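Local coordinates for ESX-1 secretion system protein eccD1 (Mycobacterium tuberculosis, PDB 4KV2) that forms part of the ESX-1 type VII secretion system, which delivers virulence factors such as EsxA and EsxB to host cells, at residues A64-P69 with G85-L90; T6-L11 with A80-G85. One frame throughout, in Å; residues are numbered along the deposited sequence. Where two conformers were deposited one is given.

Contact 1 (A64-P69 with G85-L90)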
ATOM      1  N   ALA A  64      13.205  -5.592  -7.145  1.00 15.76           N
ATOM      2  CA  ALA A  64      14.113  -6.036  -8.182  1.00 15.89           C
ATOM      3  C   ALA A  64      13.447  -7.113  -9.002  1.00 16.49           C
ATOM      4  O   ALA A  64      12.683  -7.944  -8.488  1.00 16.97           O
ATOM      5  CB  ALA A  64      15.401  -6.571  -7.580  1.00 16.15           C
ATOM      6  N   ARG A  65      13.730  -7.118 -10.290  1.00 17.06           N
ATOM      7  CA  ARG A  65      13.390  -8.273 -11.099  1.00 18.37           C
ATOM      8  C   ARG A  65      14.257  -9.442 -10.622  1.00 18.80           C
ATOM      9  O   ARG A  65      15.386  -9.219 -10.208  1.00 18.43           O
ATOM     10  CB  ARG A  65      13.614  -7.974 -12.569  1.00 19.49           C
ATOM     11  CG  ARG A  65      12.513  -7.087 -13.119  1.00 20.04           C
ATOM     12  CD  ARG A  65      12.618  -6.976 -14.620  1.00 21.84           C
ATOM     13  NE  ARG A  65      11.679  -6.029 -15.193  1.00 22.85           N
ATOM     14  CZ  ARG A  65      11.900  -4.731 -15.390  1.00 23.15           C
ATOM     15  NH1 ARG A  65      13.055  -4.161 -15.053  1.00 22.25           N
ATOM     16  NH2 ARG A  65      10.940  -3.999 -15.963  1.00 24.75           N
ATOM     17  N   PRO A  66      13.724 -10.677 -10.632  1.00 20.23           N
ATOM     18  CA  PRO A  66      14.494 -11.759  -9.993  1.00 21.35           C
ATOM     19  C   PRO A  66      15.931 -11.895 -10.469  1.00 22.21           C
ATOM     20  O   PRO A  66      16.176 -12.032 -11.667  1.00 22.99           O
ATOM     21  CB  PRO A  66      13.689 -13.017 -10.347  1.00 23.15           C
ATOM     22  CG  PRO A  66      12.288 -12.532 -10.530  1.00 22.76           C
ATOM     23  CD  PRO A  66      12.433 -11.173 -11.150  1.00 21.47           C
ATOM     24  N   GLY A  67      16.882 -11.840  -9.527  1.00 22.28           N
ATOM     25  CA  GLY A  67      18.292 -12.020  -9.844  1.00 23.37           C
ATOM     26  C   GLY A  67      18.987 -10.789 -10.426  1.00 22.99           C
ATOM     27  O   GLY A  67      20.153 -10.844 -10.767  1.00 23.79           O
ATOM     28  N   SER A  68      18.294  -9.670 -10.542  1.00 21.42           N
ATOM     29  CA  SER A  68      18.867  -8.473 -11.179  1.00 21.54           C
ATOM     30  C   SER A  68      19.150  -7.347 -10.175  1.00 20.57           C
ATOM     31  O   SER A  68      18.593  -7.345  -9.083  1.00 19.80           O
ATOM     32  CB  SER A  68      17.881  -7.941 -12.213  1.00 21.68           C
ATOM     33  OG  SER A  68      17.669  -8.893 -13.234  1.00 23.38           O
ATOM     34  N   PRO A  69      19.955  -6.337 -10.567  1.00 21.05           N
ATOM     35  CA  PRO A  69      20.170  -5.238  -9.627  1.00 21.06           C
ATOM     36  C   PRO A  69      18.843  -4.524  -9.329  1.00 20.33           C
ATOM     37  O   PRO A  69      17.953  -4.562 -10.155  1.00 19.52           O
ATOM     38  CB  PRO A  69      21.134  -4.325 -10.371  1.00 22.36           C
ATOM     39  CG  PRO A  69      21.886  -5.245 -11.257  1.00 23.50           C
ATOM     40  CD  PRO A  69      20.859  -6.240 -11.731  1.00 22.63           C
ATOM     41  N   GLY A  85       1.495  -8.125 -14.242  1.00 21.90           N
ATOM     42  CA  GLY A  85       1.870  -9.524 -14.050  1.00 22.08           C
ATOM     43  C   GLY A  85       3.371  -9.790 -13.892  1.00 21.31           C
ATOM     44  O   GLY A  85       3.786 -10.936 -13.690  1.00 21.91           O
ATOM     45  N   SER A  86       4.196  -8.750 -13.978  1.00 20.88           N
ATOM     46  CA  SER A  86       5.640  -8.891 -13.816  1.00 20.69           C
ATOM     47  C   SER A  86       5.976  -9.499 -12.459  1.00 19.24           C
ATOM     48  O   SER A  86       5.352  -9.151 -11.437  1.00 17.52           O
ATOM     49  CB  SER A  86       6.341  -7.525 -13.893  1.00 21.01           C
ATOM     50  OG  SER A  86       6.416  -6.995 -15.207  1.00 23.56           O
ATOM     51  N   LEU A  87       7.000 -10.360 -12.449  1.00 20.16           N
ATOM     52  CA  LEU A  87       7.554 -10.895 -11.211  1.00 19.64           C
ATOM     53  C   LEU A  87       8.590  -9.900 -10.681  1.00 18.13           C
ATOM     54  O   LEU A  87       9.522  -9.502 -11.398  1.00 19.05           O
ATOM     55  CB  LEU A  87       8.296 -12.234 -11.417  1.00 22.75           C
ATOM     56  CG  LEU A  87       7.539 -13.527 -11.629  1.00 25.70           C
ATOM     57  CD1 LEU A  87       8.455 -14.726 -11.391  1.00 29.14           C
ATOM     58  CD2 LEU A  87       6.359 -13.593 -10.687  1.00 25.18           C
ATOM     59  N   LEU A  88       8.421  -9.548  -9.418  1.00 16.56           N
ATOM     60  CA  LEU A  88       9.416  -8.824  -8.665  1.00 15.99           C
ATOM     61  C   LEU A  88       9.838  -9.547  -7.393  1.00 16.27           C
ATOM     62  O   LEU A  88       9.147 -10.450  -6.885  1.00 16.93           O
ATOM     63  CB  LEU A  88       8.880  -7.419  -8.337  1.00 15.23           C
ATOM     64  CG  LEU A  88       8.627  -6.498  -9.534  1.00 15.84           C
ATOM     65  CD1 LEU A  88       8.010  -5.149  -9.113  1.00 16.37           C
ATOM     66  CD2 LEU A  88       9.883  -6.233 -10.317  1.00 17.52           C
ATOM     67  N   THR A  89      11.000  -9.144  -6.879  1.00 16.54           N
ATOM     68  CA  THR A  89      11.478  -9.614  -5.576  1.00 17.45           C
ATOM     69  C   THR A  89      11.696  -8.397  -4.667  1.00 17.24           C
ATOM     70  O   THR A  89      11.708  -7.262  -5.145  1.00 16.93           O
ATOM     71  CB  THR A  89      12.776 -10.436  -5.702  1.00 19.35           C
ATOM     72  OG1 THR A  89      13.803  -9.636  -6.313  1.00 19.50           O
ATOM     73  CG2 THR A  89      12.546 -11.692  -6.533  1.00 20.93           C
ATOM     74  N   LEU A  90      11.832  -8.636  -3.364  1.00 18.42           N
ATOM     75  CA  LEU A  90      12.213  -7.595  -2.423  1.00 19.62           C
ATOM     76  C   LEU A  90      13.650  -7.866  -1.997  1.00 20.97           C
ATOM     77  O   LEU A  90      13.986  -8.980  -1.609  1.00 22.06           O
ATOM     78  CB  LEU A  90      11.292  -7.577  -1.209  1.00 21.25           C
ATOM     79  CG  LEU A  90       9.938  -6.911  -1.436  1.00 21.08           C
ATOM     80  CD1 LEU A  90       8.994  -7.325  -0.310  1.00 23.81           C
ATOM     81  CD2 LEU A  90      10.130  -5.391  -1.499  1.00 21.67           C
TER
HETATM   82  O   HOH W   1       8.352  -5.874 -16.518  1.00 26.03           O
HETATM   83  O   HOH W   2      16.242 -10.877  -6.710  1.00 25.81           O
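Ala64 and Thr89 form an antiparallel hydrogen-bonded pair that joins the short strand 62-64, at the border of the sheet within this chain, to strand 86-91 of the ubiquitin-like fold. Ala64 N donates to Thr89 O at 3.0 Å, and Thr89 N returns a shorter bond of 2.6 Å to Ala64 O. That carbonyl oxygen accepts a second hydrogen bond, from Thr89 OG1 at 3.0 Å. The two donors come from different directions: the amide lies almost in line with the C=O bond, whereas the hydroxyl stands above the carbonyl plane, 50° out of it. Thr89 reaches this place because OG1 sits between its backbone N and carbonyl carbon (chi1 59°), which also turns CG2 to the Pro66 ring.

Apolar contacts continue the pairing where the strand gives way to the type II turn Arg65-Ser68. Pro66 CG touches both Thr89 CG2 and Leu87 CB, each at 4.1 Å, while its CD lies 3.4 Å from Leu87 O. From Arg65, CG meets Leu88 CD2 at 3.9 Å.

Two waters extend the polar network. One molecule accepts from Gly67 N in the turn and donates to Thr89 OG1; another lies in plane at the edge of the Arg65 guanidinium, accepting from NH2 and donating to Ser86 OG. Arg65 NH2 also bonds to Ala80 O.

Thr89 thus grips one carbonyl with both backbone and side chain, and its hydroxyl, donor to Ala64 and acceptor from water, joins Ala64, the last residue of strand 62-64, directly, and Gly67 of the turn through water.

Contact 2 (T6-L11 with A80-G85); sequences TRVTIL and AGVVDG
Asp84 turns its CG beside its own backbone N (chi1 -72°), and from there OD1 swings to the Arg7 amide; Thr6 sets OG1 beside its backbone N, which leaves CG2 anti to that N and lays the methyl 3.6 Å from Asp84 OD1. Here, in the ubiquitin-like fold of the YukD family, the loop leading into strand 86-91 docks on the beginning of the neighbouring, parallel strand 5-12.

Two direct hydrogen bonds hold the loop, both to Arg7. Its N reaches Asp84 OD1 at 2.9 Å in a nearly straight bond (174° at the hydrogen), on the anti side of OD1, 17° out of the carboxylate plane. Its O receives Gly85 N at 2.6 Å, the donor lying above the carbonyl plane, and Asp84 CA adds a C-H...O contact to that oxygen. One residue of the strand therefore has both backbone polar groups engaged by consecutive loop residues. The Arg7 side chain was modelled in two conformers, so its geometry is tentative: in one of them it runs alongside Asp84 with guanidinium and carboxylate almost perpendicular, NH1 and OD1 5.2 Å apart, and a water that donates to OD1 accepts weakly from NH1.

Towards the interior, Val8 CG1 meets Val82 CG1 at 4.0 Å, the side chains crossing at about a right angle, with Leu77 and Arg65 also against Val82. Thr6 OG1 donates to a water that in turn donates to Val82 O. At the far end Thr9 OG1, bonded to Asp18, shares another water with Gly85: this water lies 2.7 Å from both Thr9 OG1 and Gly85 O and donates to each.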
ATOM      1  N   THR A   6      -0.646  -1.036 -11.146  1.00 20.97           N
ATOM      2  CA  THR A   6      -0.031  -2.123 -11.880  1.00 20.38           C
ATOM      3  C   THR A   6      -0.103  -3.384 -11.020  1.00 19.28           C
ATOM      4  O   THR A   6       0.114  -3.353  -9.795  1.00 18.65           O
ATOM      5  CB  THR A   6       1.446  -1.810 -12.263  1.00 20.52           C
ATOM      6  OG1 THR A   6       1.515  -0.665 -13.122  1.00 22.25           O
ATOM      7  CG2 THR A   6       2.117  -2.987 -12.978  1.00 20.75           C
ATOM      8  N   ARG A   7      -0.415  -4.485 -11.679  1.00 19.76           N
ATOM      9  CA  ARG A   7      -0.423  -5.801 -11.050  0.50 19.45           C
ATOM     10  C   ARG A   7       0.975  -6.374 -11.086  1.00 18.56           C
ATOM     11  O   ARG A   7       1.559  -6.511 -12.161  1.00 19.65           O
ATOM     12  CB  ARG A   7      -1.358  -6.764 -11.795  0.50 21.44           C
ATOM     13  CG  ARG A   7      -2.790  -6.776 -11.290  0.50 23.05           C
ATOM     14  CD  ARG A   7      -3.366  -5.380 -11.335  0.50 23.39           C
ATOM     15  NE  ARG A   7      -4.743  -5.302 -10.861  0.50 25.71           N
ATOM     16  CZ  ARG A   7      -5.422  -4.170 -10.861  0.50 26.70           C
ATOM     17  NH1 ARG A   7      -4.832  -3.071 -11.320  0.50 25.49           N
ATOM     18  NH2 ARG A   7      -6.654  -4.130 -10.410  0.50 29.66           N
ATOM     19  N   VAL A   8       1.510  -6.695  -9.915  1.00 17.59           N
ATOM     20  CA  VAL A   8       2.793  -7.364  -9.832  1.00 17.16           C
ATOM     21  C   VAL A   8       2.655  -8.590  -8.961  1.00 16.90           C
ATOM     22  O   VAL A   8       1.717  -8.690  -8.164  1.00 17.28           O
ATOM     23  CB  VAL A   8       3.934  -6.453  -9.302  1.00 17.05           C
ATOM     24  CG1 VAL A   8       4.049  -5.194 -10.156  1.00 17.84           C
ATOM     25  CG2 VAL A   8       3.733  -6.125  -7.843  1.00 16.89           C
ATOM     26  N   THR A   9       3.557  -9.542  -9.153  1.00 16.75           N
ATOM     27  CA  THR A   9       3.598 -10.725  -8.323  1.00 16.88           C
ATOM     28  C   THR A   9       4.962 -10.697  -7.638  1.00 16.36           C
ATOM     29  O   THR A   9       5.986 -10.605  -8.309  1.00 16.87           O
ATOM     30  CB  THR A   9       3.473 -11.983  -9.172  1.00 18.56           C
ATOM     31  OG1 THR A   9       2.195 -12.015  -9.842  1.00 19.93           O
ATOM     32  CG2 THR A   9       3.638 -13.221  -8.316  1.00 19.34           C
ATOM     33  N   ILE A  10       4.966 -10.785  -6.318  1.00 16.15           N
ATOM     34  CA  ILE A  10       6.192 -10.862  -5.548  1.00 16.43           C
ATOM     35  C   ILE A  10       6.562 -12.318  -5.300  1.00 17.40           C
ATOM     36  O   ILE A  10       5.756 -13.081  -4.747  1.00 17.85           O
ATOM     37  CB  ILE A  10       6.043 -10.185  -4.156  1.00 16.69           C
ATOM     38  CG1 ILE A  10       5.570  -8.741  -4.310  1.00 16.62           C
ATOM     39  CG2 ILE A  10       7.360 -10.273  -3.372  1.00 17.71           C
ATOM     40  CD1 ILE A  10       6.402  -7.879  -5.251  1.00 16.76           C
ATOM     41  N   LEU A  11       7.770 -12.692  -5.700  1.00 18.26           N
ATOM     42  CA  LEU A  11       8.350 -14.004  -5.385  1.00 19.91           C
ATOM     43  C   LEU A  11       9.137 -13.969  -4.069  1.00 20.60           C
ATOM     44  O   LEU A  11      10.079 -13.215  -3.949  1.00 21.14           O
ATOM     45  CB  LEU A  11       9.303 -14.416  -6.512  1.00 21.74           C
ATOM     46  CG  LEU A  11       9.934 -15.821  -6.465  1.00 24.01           C
ATOM     47  CD1 LEU A  11       8.875 -16.927  -6.388  1.00 24.70           C
ATOM     48  CD2 LEU A  11      10.789 -15.986  -7.704  1.00 26.44           C
ATOM     49  N   ALA A  80      10.241   2.406 -14.555  1.00 24.45           N
ATOM     50  CA  ALA A  80      11.080   1.216 -14.649  1.00 25.15           C
ATOM     51  C   ALA A  80      10.611   0.210 -15.684  1.00 26.28           C
ATOM     52  O   ALA A  80      11.215  -0.863 -15.821  1.00 28.03           O
ATOM     53  CB  ALA A  80      11.182   0.529 -13.279  1.00 22.93           C
ATOM     54  N   GLY A  81       9.543   0.526 -16.410  1.00 26.52           N
ATOM     55  CA  GLY A  81       9.053  -0.369 -17.440  1.00 27.79           C
ATOM     56  C   GLY A  81       8.411  -1.640 -16.922  1.00 26.30           C
ATOM     57  O   GLY A  81       8.371  -2.641 -17.623  1.00 28.21           O
ATOM     58  N   VAL A  82       7.857  -1.601 -15.722  1.00 23.46           N
ATOM     59  CA  VAL A  82       7.211  -2.783 -15.159  1.00 23.28           C
ATOM     60  C   VAL A  82       5.770  -2.884 -15.672  1.00 24.42           C
ATOM     61  O   VAL A  82       4.996  -1.931 -15.553  1.00 24.39           O
ATOM     62  CB  VAL A  82       7.246  -2.743 -13.614  1.00 21.37           C
ATOM     63  CG1 VAL A  82       6.538  -3.943 -13.014  1.00 22.75           C
ATOM     64  CG2 VAL A  82       8.680  -2.701 -13.115  1.00 20.82           C
ATOM     65  N   VAL A  83       5.415  -4.049 -16.202  1.00 29.08           N
ATOM     66  CA  VAL A  83       4.116  -4.282 -16.851  1.00 29.45           C
ATOM     67  C   VAL A  83       3.272  -5.179 -15.975  1.00 26.04           C
ATOM     68  O   VAL A  83       3.810  -5.850 -15.098  1.00 22.93           O
ATOM     69  CB  VAL A  83       4.275  -4.903 -18.271  1.00 32.43           C
ATOM     70  CG1 VAL A  83       5.073  -3.973 -19.169  1.00 36.98           C
ATOM     71  CG2 VAL A  83       4.953  -6.273 -18.236  1.00 31.41           C
ATOM     72  N   ASP A  84       1.950  -5.179 -16.201  1.00 26.42           N
ATOM     73  CA  ASP A  84       1.046  -6.062 -15.443  1.00 24.82           C
ATOM     74  C   ASP A  84       1.507  -7.525 -15.436  1.00 23.87           C
ATOM     75  O   ASP A  84       1.862  -8.082 -16.491  1.00 25.52           O
ATOM     76  CB  ASP A  84      -0.396  -6.013 -15.976  1.00 27.07           C
ATOM     77  CG  ASP A  84      -1.113  -4.718 -15.641  1.00 28.59           C
ATOM     78  OD1 ASP A  84      -0.942  -4.177 -14.537  1.00 28.08           O
ATOM     79  OD2 ASP A  84      -1.875  -4.243 -16.486  1.00 31.52           O
ATOM     80  N   GLY A  85       1.495  -8.125 -14.242  1.00 21.90           N
ATOM     81  CA  GLY A  85       1.870  -9.524 -14.050  1.00 22.08           C
ATOM     82  C   GLY A  85       3.371  -9.790 -13.892  1.00 21.31           C
ATOM     83  O   GLY A  85       3.786 -10.936 -13.690  1.00 21.91           O
TER
HETATM   84  O   HOH W   3       3.930   0.153 -14.081  1.00 25.19           O
HETATM   85  O   HOH W   4      -3.015  -2.513 -13.997  1.00 28.14           O
HETATM   86  O   HOH W   5       2.518 -12.871 -12.356  1.00 23.64           O

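How the contacts relate
Contacts 1 and 2 alternate along the chain and share Gly85, with centres about 9 Å apart. In contact 2 the 80-85 loop is fixed to strand 5-12; the chain then becomes strand 86-91, whose other edge carries Ala64 in contact 1. Strand 86-91 thus runs between its two neighbours, parallel to one and antiparallel to the other. Probable hydrogen bonds from Leu88 N to Thr9 O and from Leu11 N to Leu88 O, each 2.9 Å, carry the sheet from contact 1 to contact 2. Leu87 CD2 packs 3.6 Å from Thr9 CG2, and Arg65 NH2 lies 3.3 Å from Gly81 O, a packing contact.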